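Local coordinates for exopolysaccharide biosynthesis protein (Pantoea stewartii subsp. stewartii DC283, PDB 6TGF) that modifies glycan biofilm, probably by hydrolysing the exopolysaccharide, and has a bacteriophage tailspike-like parallel beta-helix fold, at residues Y551-T554 with V555-W559. Sequence-based numbering, arbitrary orientation.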
ATOM      1  N   TYR B 551     -38.507  -0.297 -11.803  1.00 42.73           N
ATOM      2  CA  TYR B 551     -38.672  -1.682 -11.289  1.00 42.73           C
ATOM      3  C   TYR B 551     -39.009  -1.628  -9.795  1.00 42.30           C
ATOM      4  O   TYR B 551     -38.122  -1.285  -8.988  1.00 41.53           O
ATOM      5  CB  TYR B 551     -37.420  -2.530 -11.523  1.00 42.88           C
ATOM      6  CG  TYR B 551     -37.595  -3.977 -11.141  1.00 43.17           C
ATOM      7  CD1 TYR B 551     -37.360  -4.410  -9.848  1.00 43.02           C
ATOM      8  CD2 TYR B 551     -38.031  -4.912 -12.064  1.00 43.65           C
ATOM      9  CE1 TYR B 551     -37.536  -5.734  -9.483  1.00 43.26           C
ATOM     10  CE2 TYR B 551     -38.209  -6.242 -11.718  1.00 43.97           C
ATOM     11  CZ  TYR B 551     -37.963  -6.655 -10.422  1.00 43.77           C
ATOM     12  OH  TYR B 551     -38.134  -7.965 -10.079  1.00 44.22           O
ATOM     13  N   SER B 552     -40.256  -1.967  -9.452  1.00 42.39           N
ATOM     14  CA  SER B 552     -40.786  -2.024  -8.065  1.00 42.28           C
ATOM     15  C   SER B 552     -40.813  -3.480  -7.602  1.00 42.59           C
ATOM     16  O   SER B 552     -41.663  -4.248  -8.045  1.00 43.03           O
ATOM     17  CB  SER B 552     -42.153  -1.389  -7.989  1.00 42.24           C
ATOM     18  OG  SER B 552     -42.251  -0.288  -8.880  1.00 42.04           O
ATOM     19  N   PRO B 553     -39.876  -3.918  -6.727  1.00 42.60           N
ATOM     20  CA  PRO B 553     -39.798  -5.325  -6.328  1.00 42.96           C
ATOM     21  C   PRO B 553     -40.952  -5.834  -5.449  1.00 43.16           C
ATOM     22  O   PRO B 553     -41.162  -7.032  -5.438  1.00 43.42           O
ATOM     23  CB  PRO B 553     -38.477  -5.410  -5.545  1.00 42.74           C
ATOM     24  CG  PRO B 553     -38.250  -4.004  -5.035  1.00 42.40           C
ATOM     25  CD  PRO B 553     -38.819  -3.101  -6.110  1.00 42.32           C
ATOM     26  N   THR B 554     -41.656  -4.938  -4.745  1.00 43.28           N
ATOM     27  CA  THR B 554     -42.738  -5.275  -3.777  1.00 43.66           C
ATOM     28  C   THR B 554     -44.029  -4.533  -4.144  1.00 43.85           C
ATOM     29  O   THR B 554     -43.936  -3.364  -4.568  1.00 43.87           O
ATOM     30  CB  THR B 554     -42.324  -4.928  -2.342  1.00 43.40           C
ATOM     31  OG1 THR B 554     -40.963  -5.317  -2.156  1.00 43.33           O
ATOM     32  CG2 THR B 554     -43.195  -5.597  -1.300  1.00 43.70           C
ATOM     33  N   VAL B 555     -45.182  -5.189  -3.968  1.00 44.14           N
ATOM     34  CA  VAL B 555     -46.538  -4.575  -4.096  1.00 44.17           C
ATOM     35  C   VAL B 555     -46.647  -3.442  -3.066  1.00 43.81           C
ATOM     36  O   VAL B 555     -46.335  -3.693  -1.885  1.00 43.78           O
ATOM     37  CB  VAL B 555     -47.658  -5.619  -3.907  1.00 44.57           C
ATOM     38  CG1 VAL B 555     -49.023  -4.974  -3.699  1.00 44.54           C
ATOM     39  CG2 VAL B 555     -47.710  -6.603  -5.065  1.00 44.99           C
ATOM     40  N   GLY B 556     -47.063  -2.251  -3.510  1.00 43.45           N
ATOM     41  CA  GLY B 556     -47.276  -1.068  -2.652  1.00 43.01           C
ATOM     42  C   GLY B 556     -46.076  -0.134  -2.635  1.00 42.54           C
ATOM     43  O   GLY B 556     -46.163   0.906  -1.952  1.00 42.34           O
ATOM     44  N   ASP B 557     -44.998  -0.482  -3.349  1.00 42.24           N
ATOM     45  CA  ASP B 557     -43.769   0.350  -3.474  1.00 41.68           C
ATOM     46  C   ASP B 557     -44.139   1.683  -4.135  1.00 41.20           C
ATOM     47  O   ASP B 557     -44.742   1.648  -5.222  1.00 41.51           O
ATOM     48  CB  ASP B 557     -42.677  -0.372  -4.270  1.00 41.66           C
ATOM     49  CG  ASP B 557     -41.912  -1.419  -3.478  1.00 41.81           C
ATOM     50  OD1 ASP B 557     -42.037  -1.430  -2.238  1.00 41.87           O
ATOM     51  OD2 ASP B 557     -41.194  -2.219  -4.109  1.00 41.99           O
ATOM     52  N   SER B 558     -43.791   2.805  -3.495  1.00 40.53           N
ATOM     53  CA  SER B 558     -44.099   4.186  -3.954  1.00 40.05           C
ATOM     54  C   SER B 558     -42.845   4.840  -4.550  1.00 39.60           C
ATOM     55  O   SER B 558     -41.766   4.715  -3.941  1.00 39.46           O
ATOM     56  CB  SER B 558     -44.666   5.021  -2.831  1.00 39.92           C
ATOM     57  OG  SER B 558     -46.043   4.739  -2.633  1.00 40.09           O
ATOM     58  N   TRP B 559     -43.003   5.498  -5.704  1.00 39.30           N
ATOM     59  CA  TRP B 559     -41.995   6.377  -6.356  1.00 38.89           C
ATOM     60  C   TRP B 559     -42.560   7.799  -6.445  1.00 38.65           C
ATOM     61  O   TRP B 559     -43.768   7.934  -6.726  1.00 38.87           O
ATOM     62  CB  TRP B 559     -41.627   5.862  -7.754  1.00 38.95           C
ATOM     63  CG  TRP B 559     -41.012   4.498  -7.790  1.00 38.98           C
ATOM     64  CD1 TRP B 559     -41.665   3.302  -7.854  1.00 39.25           C
ATOM     65  CD2 TRP B 559     -39.608   4.187  -7.803  1.00 38.88           C
ATOM     66  NE1 TRP B 559     -40.766   2.270  -7.890  1.00 39.33           N
ATOM     67  CE2 TRP B 559     -39.497   2.781  -7.858  1.00 39.06           C
ATOM     68  CE3 TRP B 559     -38.436   4.952  -7.763  1.00 38.72           C
ATOM     69  CZ2 TRP B 559     -38.263   2.131  -7.875  1.00 39.00           C
ATOM     70  CZ3 TRP B 559     -37.218   4.310  -7.777  1.00 38.70           C
ATOM     71  CH2 TRP B 559     -37.135   2.918  -7.834  1.00 38.82           C
TER
HETATM   72  O   HOH W   1     -39.651  -2.941  -1.979  1.00 43.86           O
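Thr554 and Asp557 close a type II beta turn, with a weak backbone bond of 3.3 Å from Asp557 N to Thr554 O; Gly556 takes the positive phi. The turn lies in the loop joining strands 543-551 and 558-564, which belong to two antiparallel sheets that follow the beta-helix. The side chain of Asp557 folds back over the turn. Asp557 CG lies beside its own backbone N, chi1 -79°, which carries Asp557 OD2 to 2.8 Å from Thr554 N, the donor of the bond between them. The N-H meets OD2 from above the carboxylate plane, 48° out of it. OD2 also receives a bond from a water, which is hydrogen-bonded to Thr554 OG1 at 2.7 Å. The Pro553 ring packs beside Asp557 OD2, and the two side chains cross at about a right angle. Further along, the NE1 edge of the Trp559 ring meets the loop at Ser552. Ser552 CB sits at the ring edge, in plane. Tyr528 of a second subunit meets the Trp559 ring edge-to-face, so the loop borders a subunit interface. Arg597 binds Ser552 O, which ties the loop to strand 589-597. Trp559 NE1 donates to Ser552 OG at 3.1 Å, with OG tilted 16° from the indole plane.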